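Long-range contacts in ferric vibriobactin ABC transporter, periplasmic ferric vibriobactin-binding protein (Vibrio cholerae, PDB 3R5T), which binds ferric vibriobactin in the periplasm and probably hands it to the ABC transporter that imports it: residues N3-T8 with P20-R25; L38-P43 with T134-Q139; F56-K61 with L272-E277; L89-M94 with P112-D117. One frame throughout, in Å; residues are numbered along the deposited sequence. Where two conformers were deposited one is given.

Interaction 1: N3-T8 with P20-R25; sequences NVWPRT and PSQPKR. With EDO (1,2-ethanediol), chain E.
Val4 O, gripped by two nitrogens of Arg7, anchors a guanidinium group under the Trp5 indole, whose other face rests on Gln22. The distances are 3.0 Å from Arg7 NE to Val4 O, with an N-H...O angle of 154°, and 3.2 Å from Arg7 NH2 to the same oxygen, which lies in the guanidinium plane. This side-on grip fixes the rotation of the group, and Trp5 CZ2 sits above its centre. On the opposite indole face, Gln22 CA lies 3.5 Å from the centroid of the Trp5 six-membered ring and only 5° off its normal, a CH-pi contact. The ring is swung there by chi1 of -59°, which sets Trp5 CG beside its own backbone N. At the far rim, Trp5 CH2 meets Pro23 CD at 3.6 Å. Pro6 follows a cis peptide bond, and its CA lies 3.5 Å from Pro20 O. The Gln22 amide bonds through NE2 to Thr134 O. Arg7 NH1 forms a salt bridge with Glu137. It is a surface contact, with Trp5 also packed on Ile19: it flanks the two-stranded hairpin 7-10/16-19 and links the lead-in to strand 26-28 with the junction of helices 123-134 and 137-155.

Interaction 2: L38-P43 with T134-Q139; sequences LAIDAP and TGLEEQ
A Schellman motif ends helix 31-39, and the turn it makes brings Ile40, Ala42 and Pro43 against Leu136 and Gln139. The evidence is the positive phi of Asp41 (58°), the C-prime residue, and the bonds Asp41 N to Leu38 O, 3.0 Å, and Ala42 N to Leu37 O. Leu136 reaches into the turn with one branch: its CD1 lies 3.4 Å from Ala42 CA and 3.6 Å from Ala42 CB. The same methyl meets the ring carbon Pro43 CD, at 4.0 Å from Leu136 CD1. Ile40, the first residue past the helix, brings its CD1 to 4.4 Å from Leu136 CB. The contact lies where the N-terminal lobe meets the start of helix 137-155; Leu136 is at its N-cap position, and the helix leads on to strand 165-169 of the second sheet, consistent with the long interlobe helix of this family. Ile26 of strand 26-28 touches Ala42, Pro43 and Thr134, so the packing rests on the middle strand of the five-stranded parallel sheet. Gln139 covers the Ile40 carbonyl with its aliphatic part, CB lying 3.5 Å from Ile40 O. A bend at chi2 (72°) then turns its amide back along its own segment, where Gln139 NE2 makes only a weak bond of 3.5 Å to Leu136 O. Asp41 points its carboxylate to Arg66 in a salt bridge, and Thr134 OG1 bonds to Leu130 O.

Interaction 3: F56-K61 with L272-E277; sequences FEQWRK and LFSARE
Gln58 lays its side chain along the first turn of helix 272-286, over Ser274. Its chi1 of 62° places CG between the backbone N and the carbonyl carbon, the crowded position, so that CG lies 3.8 Å from Ser274 N. A kink at chi2 (-93°) carries the amide past the serine, with Gln58 NE2 3.8 Å from Ser274 OG. That spacing is packing: NE2 bonds to Asp271 OD1, and Ser274 OG to Arg269 O. Segment 56-61 leads into helix 60-65, with Trp59 at the N-cap position, and Phe56 belongs to the ferric vibriobactin pocket; the contact joins the loop carrying Phe56 to the first turns of the last helix. Glu277, one turn farther on, extends its chain until OE2 is 3.5 Å from Gln58 CB. A single water bridges the segments, donating to Gln58 O at 2.8 Å and to Glu277 OE2 at 2.6 Å, while OE2 also accepts from Asn266. Phe273 CB packs 3.6 Å from Gln58 O, and its ring reaches Trp59, CD1 to Trp59 CB being 3.9 Å. Arg60 forms a side-on salt bridge with Glu57: NE donates to OE1 at 2.8 Å and NH2 to OE2, both on the syn side.

Interaction 4: L89-M94 with P112-D117; sequences LIVVSM and PTILVD. With MOH (methanol), chain D.
Ile90 N donates to Pro112 O at 2.9 Å, the first of five backbone bonds that join two parallel strands. Ile90 O accepts from Ile114 N at 2.9 Å; Val92 N reaches Ile114 O at 2.8 Å and Val92 O takes Val116 N at 3.0 Å. The last bond, Met94 N to Val116 O at 2.8 Å, is more bent, 131° at the hydrogen. This is the pairing of a beta-alpha-beta unit: helix 104-108 links strand 89-93 to strand 113-116, an edge strand of the five-stranded parallel sheet. The N-H and C=O groups of Val91 face strand 26-28 and its flank, bonding to Leu27 and Thr29; those of Thr113 and Leu115 face away from strand 89-93, Thr113 N bonding to Gln108 OE1, Thr113 O to Thr17 OG1 and Leu115 N to Asn11 OD1. Ser93 OG bonds to Asp98 OD1 and Thr113 OG1 to Ala111 O. Asp117 N donates at 2.8 Å to the oxygen of a methanol, probably from the crystallisation liquor, which also bonds to Gln129 OE1. Asp117 OD1 bonds to Ser119 OG, and OD2 forms a salt bridge with Arg212. Val92 CG2 touches Thr113 CG2 at 3.6 Å, and Met94, bent at chi2 (72°), lays SD against Leu115 CD2 at 3.7 Å.

From the N terminus, interaction 1 closes a short loop around the hairpin 7-10/16-19 before any other contact opens. Interaction 2 opens next and closes at the entry to helix 137-155, a loop that holds every strand of the first sheet except 26-28. Interaction 3 opens inside that loop and closes only at helix 272-286, so the two cross, and Leu38 and Ala39 pack on Trp59, Leu272 and Phe273. Interaction 4 is nested within both. Interaction 1 touches interaction 2 through Lys24 O on Pro43 CB, and interaction 4 through Pro20 on Pro112. Together they tie the hairpin, the first sheet, the helix leading to the second lobe and the C-terminal helix.

Interaction 1: N3-T8 with P20-R25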
loop_
_atom_site.group_PDB
_atom_site.type_symbol
_atom_site.label_atom_id
_atom_site.label_comp_id
_atom_site.label_asym_id
_atom_site.label_seq_id
_atom_site.Cartn_x
_atom_site.Cartn_y
_atom_site.Cartn_z
ATOM N N ASN A 3 -22.593 19.475 0.402
ATOM C CA ASN A 3 -21.166 19.418 0.706
ATOM C C ASN A 3 -20.665 20.639 1.475
ATOM O O ASN A 3 -20.411 21.697 0.902
ATOM C CB ASN A 3 -20.356 19.201 -0.570
ATOM C CG ASN A 3 -20.996 19.840 -1.784
ATOM O OD1 ASN A 3 -21.366 19.152 -2.739
ATOM N ND2 ASN A 3 -21.136 21.161 -1.753
ATOM N N VAL A 4 -20.509 20.471 2.782
ATOM C CA VAL A 4 -20.247 21.593 3.674
ATOM C C VAL A 4 -18.763 21.878 3.838
ATOM O O VAL A 4 -17.965 20.963 4.034
ATOM C CB VAL A 4 -20.860 21.356 5.066
ATOM C CG1 VAL A 4 -20.492 22.489 6.011
ATOM C CG2 VAL A 4 -22.379 21.217 4.966
ATOM N N TRP A 5 -18.416 23.161 3.735
ATOM C CA TRP A 5 -17.084 23.672 4.020
ATOM C C TRP A 5 -17.304 24.959 4.778
ATOM O O TRP A 5 -18.238 25.692 4.471
ATOM C CB TRP A 5 -16.326 23.951 2.720
ATOM C CG TRP A 5 -16.197 22.717 1.909
ATOM C CD1 TRP A 5 -17.070 22.270 0.962
ATOM C CD2 TRP A 5 -15.175 21.722 2.023
ATOM N NE1 TRP A 5 -16.651 21.060 0.469
ATOM C CE2 TRP A 5 -15.479 20.710 1.092
ATOM C CE3 TRP A 5 -14.030 21.593 2.816
ATOM C CZ2 TRP A 5 -14.688 19.577 0.938
ATOM C CZ3 TRP A 5 -13.226 20.470 2.648
ATOM C CH2 TRP A 5 -13.563 19.477 1.713
ATOM N N PRO A 6 -16.464 25.237 5.783
ATOM C CA PRO A 6 -15.355 24.419 6.290
ATOM C C PRO A 6 -15.808 23.074 6.862
ATOM O O PRO A 6 -16.978 22.881 7.177
ATOM C CB PRO A 6 -14.776 25.283 7.417
ATOM C CG PRO A 6 -15.169 26.686 7.059
ATOM C CD PRO A 6 -16.520 26.553 6.446
ATOM N N ARG A 7 -14.870 22.145 6.982
ATOM C CA ARG A 7 -15.113 20.898 7.690
ATOM C C ARG A 7 -13.876 20.525 8.499
ATOM O O ARG A 7 -12.762 20.995 8.219
ATOM C CB ARG A 7 -15.488 19.772 6.723
ATOM C CG ARG A 7 -14.413 19.450 5.707
ATOM C CD ARG A 7 -14.836 18.335 4.753
ATOM N NE ARG A 7 -16.020 18.676 3.969
ATOM C CZ ARG A 7 -16.603 17.854 3.098
ATOM N NH1 ARG A 7 -16.109 16.630 2.897
ATOM N NH2 ARG A 7 -17.686 18.240 2.432
ATOM N N THR A 8 -14.078 19.688 9.505
ATOM C CA THR A 8 -13.010 19.248 10.385
ATOM C C THR A 8 -12.608 17.836 10.014
ATOM O O THR A 8 -13.454 16.981 9.787
ATOM C CB THR A 8 -13.464 19.251 11.848
ATOM O OG1 THR A 8 -13.712 20.596 12.265
ATOM C CG2 THR A 8 -12.404 18.621 12.747
ATOM N N PRO A 20 -10.817 24.807 5.339
ATOM C CA PRO A 20 -11.718 25.954 5.149
ATOM C C PRO A 20 -12.549 25.875 3.877
ATOM O O PRO A 20 -13.695 26.325 3.849
ATOM C CB PRO A 20 -10.752 27.149 5.058
ATOM C CG PRO A 20 -9.463 26.660 5.643
ATOM C CD PRO A 20 -9.398 25.198 5.361
ATOM N N SER A 21 -11.963 25.302 2.833
ATOM C CA SER A 21 -12.595 25.229 1.521
ATOM C C SER A 21 -12.228 23.911 0.843
ATOM O O SER A 21 -11.190 23.324 1.156
ATOM C CB SER A 21 -12.112 26.400 0.658
ATOM O OG SER A 21 -10.700 26.528 0.732
ATOM N N GLN A 22 -13.062 23.448 -0.090
ATOM C CA GLN A 22 -12.736 22.206 -0.803
ATOM C C GLN A 22 -11.357 22.308 -1.439
ATOM O O GLN A 22 -11.102 23.186 -2.252
ATOM C CB GLN A 22 -13.754 21.874 -1.893
ATOM C CG GLN A 22 -13.495 20.533 -2.575
ATOM C CD GLN A 22 -14.640 20.087 -3.473
ATOM O OE1 GLN A 22 -15.434 20.912 -3.928
ATOM N NE2 GLN A 22 -14.726 18.784 -3.736
ATOM N N PRO A 23 -10.460 21.391 -1.083
ATOM C CA PRO A 23 -9.118 21.430 -1.663
ATOM C C PRO A 23 -9.110 21.290 -3.184
ATOM O O PRO A 23 -9.759 20.405 -3.750
ATOM C CB PRO A 23 -8.435 20.220 -1.024
ATOM C CG PRO A 23 -9.120 20.070 0.291
ATOM C CD PRO A 23 -10.563 20.420 0.022
ATOM N N LYS A 24 -8.358 22.171 -3.839
ATOM C CA LYS A 24 -8.179 22.089 -5.283
ATOM C C LYS A 24 -6.696 21.954 -5.690
ATOM O O LYS A 24 -6.383 21.704 -6.855
ATOM C CB LYS A 24 -8.806 23.318 -5.956
ATOM C CG LYS A 24 -10.318 23.438 -5.707
ATOM C CD LYS A 24 -11.057 22.255 -6.325
ATOM C CE LYS A 24 -12.514 22.133 -5.841
ATOM N NZ LYS A 24 -13.325 23.349 -6.118
ATOM N N ARG A 25 -5.785 22.107 -4.732
ATOM C CA ARG A 25 -4.354 22.052 -5.031
ATOM C C ARG A 25 -3.690 21.260 -3.928
ATOM O O ARG A 25 -3.147 21.832 -2.984
ATOM C CB ARG A 25 -3.735 23.460 -5.117
ATOM C CG ARG A 25 -4.311 24.341 -6.216
ATOM C CD ARG A 25 -3.448 24.321 -7.477
ATOM N NE ARG A 25 -2.036 24.648 -7.244
ATOM C CZ ARG A 25 -1.062 24.300 -8.078
ATOM N NH1 ARG A 25 -1.363 23.652 -9.193
ATOM N NH2 ARG A 25 0.205 24.607 -7.813
HETATM C C1 EDO E . -13.346 13.399 8.007
HETATM O O1 EDO E . -13.395 14.821 7.784
HETATM C C2 EDO E . -12.291 13.061 9.064
HETATM O O2 EDO E . -12.736 13.442 10.368
#

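Interaction 2: L38-P43 with T134-Q139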
loop_
_atom_site.group_PDB
_atom_site.type_symbol
_atom_site.label_atom_id
_atom_site.label_comp_id
_atom_site.label_asym_id
_atom_site.label_seq_id
_atom_site.Cartn_x
_atom_site.Cartn_y
_atom_site.Cartn_z
ATOM N N LEU A 38 -4.419 9.625 -6.450
ATOM C CA LEU A 38 -4.667 9.415 -7.881
ATOM C C LEU A 38 -5.866 8.487 -8.153
ATOM O O LEU A 38 -6.631 8.698 -9.105
ATOM C CB LEU A 38 -3.396 8.876 -8.551
ATOM C CG LEU A 38 -2.227 9.869 -8.592
ATOM C CD1 LEU A 38 -0.920 9.184 -8.940
ATOM C CD2 LEU A 38 -2.518 11.010 -9.558
ATOM N N ALA A 39 -6.019 7.472 -7.307
ATOM C CA ALA A 39 -7.078 6.484 -7.456
ATOM C C ALA A 39 -8.465 7.125 -7.436
ATOM O O ALA A 39 -9.345 6.715 -8.183
ATOM C CB ALA A 39 -6.965 5.435 -6.340
ATOM N N ILE A 40 -8.649 8.129 -6.583
ATOM C CA ILE A 40 -9.942 8.807 -6.467
ATOM C C ILE A 40 -10.021 10.094 -7.273
ATOM O O ILE A 40 -10.956 10.883 -7.095
ATOM C CB ILE A 40 -10.337 9.075 -4.999
ATOM C CG1 ILE A 40 -9.373 10.070 -4.340
ATOM C CG2 ILE A 40 -10.364 7.752 -4.213
ATOM C CD1 ILE A 40 -9.849 10.549 -2.948
ATOM N N ASP A 41 -9.053 10.286 -8.167
ATOM C CA ASP A 41 -8.993 11.479 -9.015
ATOM C C ASP A 41 -8.947 12.776 -8.221
ATOM O O ASP A 41 -9.518 13.785 -8.633
ATOM C CB ASP A 41 -10.174 11.513 -9.985
ATOM C CG ASP A 41 -10.131 10.398 -10.995
ATOM O OD1 ASP A 41 -9.020 9.989 -11.390
ATOM O OD2 ASP A 41 -11.213 9.917 -11.387
ATOM N N ALA A 42 -8.266 12.763 -7.082
ATOM C CA ALA A 42 -8.108 13.995 -6.319
ATOM C C ALA A 42 -7.085 14.888 -7.025
ATOM O O ALA A 42 -6.167 14.398 -7.683
ATOM C CB ALA A 42 -7.653 13.699 -4.900
ATOM N N PRO A 43 -7.258 16.201 -6.897
ATOM C CA PRO A 43 -6.375 17.150 -7.586
ATOM C C PRO A 43 -5.043 17.298 -6.873
ATOM O O PRO A 43 -4.706 18.357 -6.328
ATOM C CB PRO A 43 -7.172 18.451 -7.548
ATOM C CG PRO A 43 -8.075 18.306 -6.341
ATOM C CD PRO A 43 -8.414 16.863 -6.261
ATOM N N THR A 134 -11.384 15.730 1.024
ATOM C CA THR A 134 -11.295 16.458 -0.243
ATOM C C THR A 134 -12.656 16.728 -0.886
ATOM O O THR A 134 -12.732 17.353 -1.954
ATOM C CB THR A 134 -10.438 15.683 -1.249
ATOM O OG1 THR A 134 -10.987 14.369 -1.424
ATOM C CG2 THR A 134 -9.013 15.542 -0.737
ATOM N N GLY A 135 -13.729 16.249 -0.260
ATOM C CA GLY A 135 -15.062 16.398 -0.814
ATOM C C GLY A 135 -15.262 15.512 -2.023
ATOM O O GLY A 135 -16.071 15.820 -2.903
ATOM N N LEU A 136 -14.540 14.396 -2.054
ATOM C CA LEU A 136 -14.599 13.499 -3.198
ATOM C C LEU A 136 -15.240 12.170 -2.802
ATOM O O LEU A 136 -14.879 11.104 -3.304
ATOM C CB LEU A 136 -13.211 13.306 -3.813
ATOM C CG LEU A 136 -12.598 14.595 -4.379
ATOM C CD1 LEU A 136 -11.156 14.374 -4.862
ATOM C CD2 LEU A 136 -13.465 15.127 -5.510
ATOM N N GLU A 137 -16.211 12.245 -1.904
ATOM C CA GLU A 137 -16.913 11.044 -1.435
ATOM C C GLU A 137 -17.584 10.277 -2.579
ATOM O O GLU A 137 -17.573 9.041 -2.596
ATOM C CB GLU A 137 -17.927 11.402 -0.337
ATOM C CG GLU A 137 -17.284 12.086 0.872
ATOM C CD GLU A 137 -17.316 13.619 0.807
ATOM O OE1 GLU A 137 -17.438 14.188 -0.300
ATOM O OE2 GLU A 137 -17.208 14.249 1.882
ATOM N N GLU A 138 -18.147 11.004 -3.542
ATOM C CA GLU A 138 -18.801 10.356 -4.683
ATOM C C GLU A 138 -17.789 9.525 -5.444
ATOM O O GLU A 138 -18.035 8.355 -5.759
ATOM C CB GLU A 138 -19.394 11.384 -5.649
ATOM C CG GLU A 138 -20.634 12.098 -5.171
ATOM C CD GLU A 138 -21.422 12.703 -6.325
ATOM O OE1 GLU A 138 -21.381 12.129 -7.433
ATOM O OE2 GLU A 138 -22.099 13.735 -6.125
ATOM N N GLN A 139 -16.661 10.151 -5.766
ATOM C CA GLN A 139 -15.610 9.483 -6.514
ATOM C C GLN A 139 -15.061 8.300 -5.760
ATOM O O GLN A 139 -14.848 7.237 -6.342
ATOM C CB GLN A 139 -14.454 10.454 -6.800
ATOM C CG GLN A 139 -14.741 11.462 -7.897
ATOM C CD GLN A 139 -15.742 12.533 -7.490
ATOM O OE1 GLN A 139 -16.417 13.124 -8.344
ATOM N NE2 GLN A 139 -15.851 12.787 -6.193
#

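Interaction 3: F56-K61 with L272-E277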
loop_
_atom_site.group_PDB
_atom_site.type_symbol
_atom_site.label_atom_id
_atom_site.label_comp_id
_atom_site.label_asym_id
_atom_site.label_seq_id
_atom_site.Cartn_x
_atom_site.Cartn_y
_atom_site.Cartn_z
ATOM N N PHE A 56 6.192 5.494 -7.375
ATOM C CA PHE A 56 5.913 4.059 -7.543
ATOM C C PHE A 56 5.495 3.758 -8.969
ATOM O O PHE A 56 4.667 4.478 -9.545
ATOM C CB PHE A 56 4.858 3.539 -6.554
ATOM C CG PHE A 56 5.320 3.502 -5.123
ATOM C CD1 PHE A 56 6.550 2.946 -4.784
ATOM C CD2 PHE A 56 4.531 4.022 -4.114
ATOM C CE1 PHE A 56 6.965 2.908 -3.457
ATOM C CE2 PHE A 56 4.936 3.976 -2.783
ATOM C CZ PHE A 56 6.161 3.440 -2.462
ATOM N N GLU A 57 6.041 2.689 -9.539
ATOM C CA GLU A 57 5.878 2.422 -10.968
ATOM C C GLU A 57 4.446 2.124 -11.392
ATOM O O GLU A 57 4.073 2.382 -12.535
ATOM C CB GLU A 57 6.801 1.273 -11.400
ATOM C CG GLU A 57 6.892 1.085 -12.903
ATOM C CD GLU A 57 7.498 2.276 -13.649
ATOM O OE1 GLU A 57 8.099 3.180 -13.025
ATOM O OE2 GLU A 57 7.361 2.298 -14.887
ATOM N N GLN A 58 3.644 1.589 -10.482
ATOM C CA GLN A 58 2.259 1.301 -10.839
ATOM C C GLN A 58 1.463 2.547 -11.264
ATOM O O GLN A 58 0.458 2.417 -11.977
ATOM C CB GLN A 58 1.527 0.564 -9.717
ATOM C CG GLN A 58 1.411 1.351 -8.404
ATOM C CD GLN A 58 2.527 1.066 -7.435
ATOM O OE1 GLN A 58 3.627 0.632 -7.832
ATOM N NE2 GLN A 58 2.273 1.310 -6.141
ATOM N N TRP A 59 1.871 3.727 -10.784
ATOM C CA TRP A 59 1.152 4.975 -11.102
ATOM C C TRP A 59 2.018 6.107 -11.654
ATOM O O TRP A 59 1.502 7.184 -11.951
ATOM C CB TRP A 59 0.265 5.479 -9.933
ATOM C CG TRP A 59 0.941 5.623 -8.601
ATOM C CD1 TRP A 59 0.819 4.785 -7.534
ATOM C CD2 TRP A 59 1.824 6.676 -8.189
ATOM N NE1 TRP A 59 1.573 5.236 -6.481
ATOM C CE2 TRP A 59 2.203 6.397 -6.853
ATOM C CE3 TRP A 59 2.322 7.826 -8.807
ATOM C CZ2 TRP A 59 3.054 7.229 -6.131
ATOM C CZ3 TRP A 59 3.160 8.644 -8.089
ATOM C CH2 TRP A 59 3.518 8.345 -6.768
ATOM N N ARG A 60 3.311 5.855 -11.822
ATOM C CA ARG A 60 4.219 6.891 -12.310
ATOM C C ARG A 60 3.731 7.559 -13.593
ATOM O O ARG A 60 3.690 8.789 -13.683
ATOM C CB ARG A 60 5.629 6.333 -12.532
ATOM C CG ARG A 60 6.654 7.390 -12.990
ATOM C CD ARG A 60 7.998 6.761 -13.317
ATOM N NE ARG A 60 7.878 5.669 -14.280
ATOM C CZ ARG A 60 7.831 5.829 -15.597
ATOM N NH1 ARG A 60 7.900 7.043 -16.139
ATOM N NH2 ARG A 60 7.722 4.766 -16.377
ATOM N N LYS A 61 3.382 6.758 -14.592
ATOM C CA LYS A 61 2.999 7.328 -15.880
ATOM C C LYS A 61 1.722 8.163 -15.772
ATOM O O LYS A 61 1.609 9.203 -16.431
ATOM C CB LYS A 61 2.829 6.236 -16.939
ATOM C CG LYS A 61 4.128 5.512 -17.252
ATOM C CD LYS A 61 3.968 4.549 -18.424
ATOM C CE LYS A 61 3.012 3.417 -18.092
ATOM N NZ LYS A 61 3.498 2.563 -16.964
ATOM N N LEU A 272 -4.938 1.301 -5.633
ATOM C CA LEU A 272 -5.810 0.750 -6.665
ATOM C C LEU A 272 -5.004 0.155 -7.819
ATOM O O LEU A 272 -5.333 -0.917 -8.330
ATOM C CB LEU A 272 -6.716 1.840 -7.207
ATOM C CG LEU A 272 -7.544 1.431 -8.425
ATOM C CD1 LEU A 272 -8.516 0.278 -8.131
ATOM C CD2 LEU A 272 -8.292 2.660 -8.962
ATOM N N PHE A 273 -3.930 0.843 -8.207
ATOM C CA PHE A 273 -3.172 0.436 -9.372
ATOM C C PHE A 273 -2.356 -0.818 -9.129
ATOM O O PHE A 273 -2.398 -1.756 -9.939
ATOM C CB PHE A 273 -2.344 1.624 -9.858
ATOM C CG PHE A 273 -3.178 2.860 -10.006
ATOM C CD1 PHE A 273 -3.162 3.855 -9.044
ATOM C CD2 PHE A 273 -4.058 2.971 -11.069
ATOM C CE1 PHE A 273 -3.980 4.977 -9.182
ATOM C CE2 PHE A 273 -4.871 4.085 -11.207
ATOM C CZ PHE A 273 -4.831 5.085 -10.264
ATOM N N SER A 274 -1.634 -0.880 -8.019
ATOM C CA SER A 274 -0.895 -2.110 -7.744
ATOM C C SER A 274 -1.839 -3.253 -7.369
ATOM O O SER A 274 -1.538 -4.411 -7.662
ATOM C CB SER A 274 0.171 -1.921 -6.663
ATOM O OG SER A 274 -0.364 -1.356 -5.484
ATOM N N ALA A 275 -2.966 -2.925 -6.743
ATOM C CA ALA A 275 -3.964 -3.940 -6.398
ATOM C C ALA A 275 -4.491 -4.613 -7.665
ATOM O O ALA A 275 -4.622 -5.841 -7.721
ATOM C CB ALA A 275 -5.125 -3.320 -5.588
ATOM N N ARG A 276 -4.782 -3.815 -8.688
ATOM C CA ARG A 276 -5.198 -4.390 -9.967
ATOM C C ARG A 276 -4.129 -5.323 -10.534
ATOM O O ARG A 276 -4.444 -6.413 -11.016
ATOM C CB ARG A 276 -5.484 -3.292 -10.982
ATOM C CG ARG A 276 -6.835 -2.641 -10.829
ATOM C CD ARG A 276 -6.980 -1.494 -11.811
ATOM N NE ARG A 276 -8.295 -0.885 -11.678
ATOM C CZ ARG A 276 -8.595 0.351 -12.062
ATOM N NH1 ARG A 276 -7.668 1.128 -12.609
ATOM N NH2 ARG A 276 -9.827 0.811 -11.895
ATOM N N GLU A 277 -2.874 -4.894 -10.501
ATOM C CA GLU A 277 -1.806 -5.723 -11.037
ATOM C C GLU A 277 -1.751 -7.050 -10.278
ATOM O O GLU A 277 -1.619 -8.117 -10.878
ATOM C CB GLU A 277 -0.450 -5.010 -10.941
ATOM C CG GLU A 277 -0.322 -3.787 -11.839
ATOM C CD GLU A 277 1.108 -3.260 -11.913
ATOM O OE1 GLU A 277 2.056 -4.072 -11.840
ATOM O OE2 GLU A 277 1.278 -2.038 -12.074
HETATM O O HOH W 1 -0.236 -0.154 -12.962
#

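Interaction 4: L89-M94 with P112-D117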
loop_
_atom_site.group_PDB
_atom_site.type_symbol
_atom_site.label_atom_id
_atom_site.label_comp_id
_atom_site.label_asym_id
_atom_site.label_seq_id
_atom_site.Cartn_x
_atom_site.Cartn_y
_atom_site.Cartn_z
ATOM N N LEU A 89 -4.065 21.994 0.570
ATOM C CA LEU A 89 -4.116 20.867 1.495
ATOM C C LEU A 89 -2.779 20.156 1.392
ATOM O O LEU A 89 -2.323 19.875 0.297
ATOM C CB LEU A 89 -5.243 19.889 1.141
ATOM C CG LEU A 89 -5.390 18.693 2.095
ATOM C CD1 LEU A 89 -5.895 19.132 3.469
ATOM C CD2 LEU A 89 -6.319 17.635 1.513
ATOM N N ILE A 90 -2.187 19.834 2.536
ATOM C CA ILE A 90 -0.935 19.077 2.577
ATOM C C ILE A 90 -1.185 17.764 3.311
ATOM O O ILE A 90 -1.743 17.768 4.413
ATOM C CB ILE A 90 0.186 19.884 3.293
ATOM C CG1 ILE A 90 0.487 21.166 2.518
ATOM C CG2 ILE A 90 1.472 19.051 3.426
ATOM C CD1 ILE A 90 1.309 22.185 3.298
ATOM N N VAL A 91 -0.801 16.643 2.694
ATOM C CA VAL A 91 -1.065 15.332 3.278
ATOM C C VAL A 91 0.200 14.678 3.784
ATOM O O VAL A 91 1.225 14.684 3.091
ATOM C CB VAL A 91 -1.762 14.384 2.278
ATOM C CG1 VAL A 91 -2.185 13.109 2.984
ATOM C CG2 VAL A 91 -2.964 15.081 1.638
ATOM N N VAL A 92 0.128 14.170 5.011
ATOM C CA VAL A 92 1.274 13.597 5.719
ATOM C C VAL A 92 0.927 12.203 6.221
ATOM O O VAL A 92 -0.202 11.960 6.622
ATOM C CB VAL A 92 1.667 14.495 6.932
ATOM C CG1 VAL A 92 2.878 13.955 7.655
ATOM C CG2 VAL A 92 1.933 15.940 6.501
ATOM N N SER A 93 1.893 11.291 6.197
ATOM C CA SER A 93 1.695 9.947 6.720
ATOM C C SER A 93 2.230 9.827 8.126
ATOM O O SER A 93 3.169 10.534 8.515
ATOM C CB SER A 93 2.325 8.894 5.808
ATOM O OG SER A 93 3.728 9.024 5.793
ATOM N N MET A 94 1.618 8.914 8.875
ATOM C CA MET A 94 1.893 8.722 10.295
ATOM C C MET A 94 3.181 7.944 10.575
ATOM O O MET A 94 3.916 8.253 11.518
ATOM C CB MET A 94 0.708 7.969 10.906
ATOM C CG MET A 94 0.767 7.772 12.402
ATOM S SD MET A 94 0.476 9.331 13.241
ATOM C CE MET A 94 0.148 8.756 14.903
ATOM N N PRO A 112 -3.576 24.077 5.305
ATOM C CA PRO A 112 -4.178 23.033 6.141
ATOM C C PRO A 112 -3.467 21.709 5.904
ATOM O O PRO A 112 -3.328 21.272 4.760
ATOM C CB PRO A 112 -5.619 22.967 5.634
ATOM C CG PRO A 112 -5.897 24.382 5.153
ATOM C CD PRO A 112 -4.588 24.831 4.536
ATOM N N THR A 113 -3.010 21.082 6.979
ATOM C CA THR A 113 -2.198 19.872 6.894
ATOM C C THR A 113 -2.880 18.736 7.649
ATOM O O THR A 113 -3.261 18.898 8.807
ATOM C CB THR A 113 -0.785 20.157 7.458
ATOM O OG1 THR A 113 -0.177 21.170 6.657
ATOM C CG2 THR A 113 0.102 18.920 7.424
ATOM N N ILE A 114 -3.048 17.601 6.974
ATOM C CA ILE A 114 -3.695 16.433 7.574
ATOM C C ILE A 114 -2.746 15.238 7.664
ATOM O O ILE A 114 -1.773 15.133 6.903
ATOM C CB ILE A 114 -5.003 16.053 6.840
ATOM C CG1 ILE A 114 -4.728 15.583 5.392
ATOM C CG2 ILE A 114 -6.001 17.220 6.929
ATOM C CD1 ILE A 114 -5.960 14.931 4.725
ATOM N N LEU A 115 -3.043 14.352 8.610
ATOM C CA LEU A 115 -2.170 13.231 8.950
ATOM C C LEU A 115 -2.985 11.931 8.953
ATOM O O LEU A 115 -3.970 11.802 9.695
ATOM C CB LEU A 115 -1.563 13.492 10.330
ATOM C CG LEU A 115 -0.711 12.421 11.000
ATOM C CD1 LEU A 115 0.537 12.133 10.179
ATOM C CD2 LEU A 115 -0.347 12.824 12.419
ATOM N N VAL A 116 -2.555 10.979 8.117
ATOM C CA VAL A 116 -3.231 9.699 7.936
ATOM C C VAL A 116 -2.233 8.562 8.125
ATOM O O VAL A 116 -1.030 8.716 7.901
ATOM C CB VAL A 116 -3.896 9.591 6.533
ATOM C CG1 VAL A 116 -4.978 10.660 6.384
ATOM C CG2 VAL A 116 -2.849 9.710 5.413
ATOM N N ASP A 117 -2.733 7.420 8.574
ATOM C CA ASP A 117 -1.905 6.237 8.735
ATOM C C ASP A 117 -2.364 5.195 7.732
ATOM O O ASP A 117 -3.489 4.685 7.821
ATOM C CB ASP A 117 -2.018 5.710 10.161
ATOM C CG ASP A 117 -1.039 4.580 10.448
ATOM O OD1 ASP A 117 -0.338 4.130 9.513
ATOM O OD2 ASP A 117 -0.987 4.156 11.621
HETATM C C MOH D . -5.420 7.521 10.349
HETATM O O MOH D . -5.482 7.296 8.943
#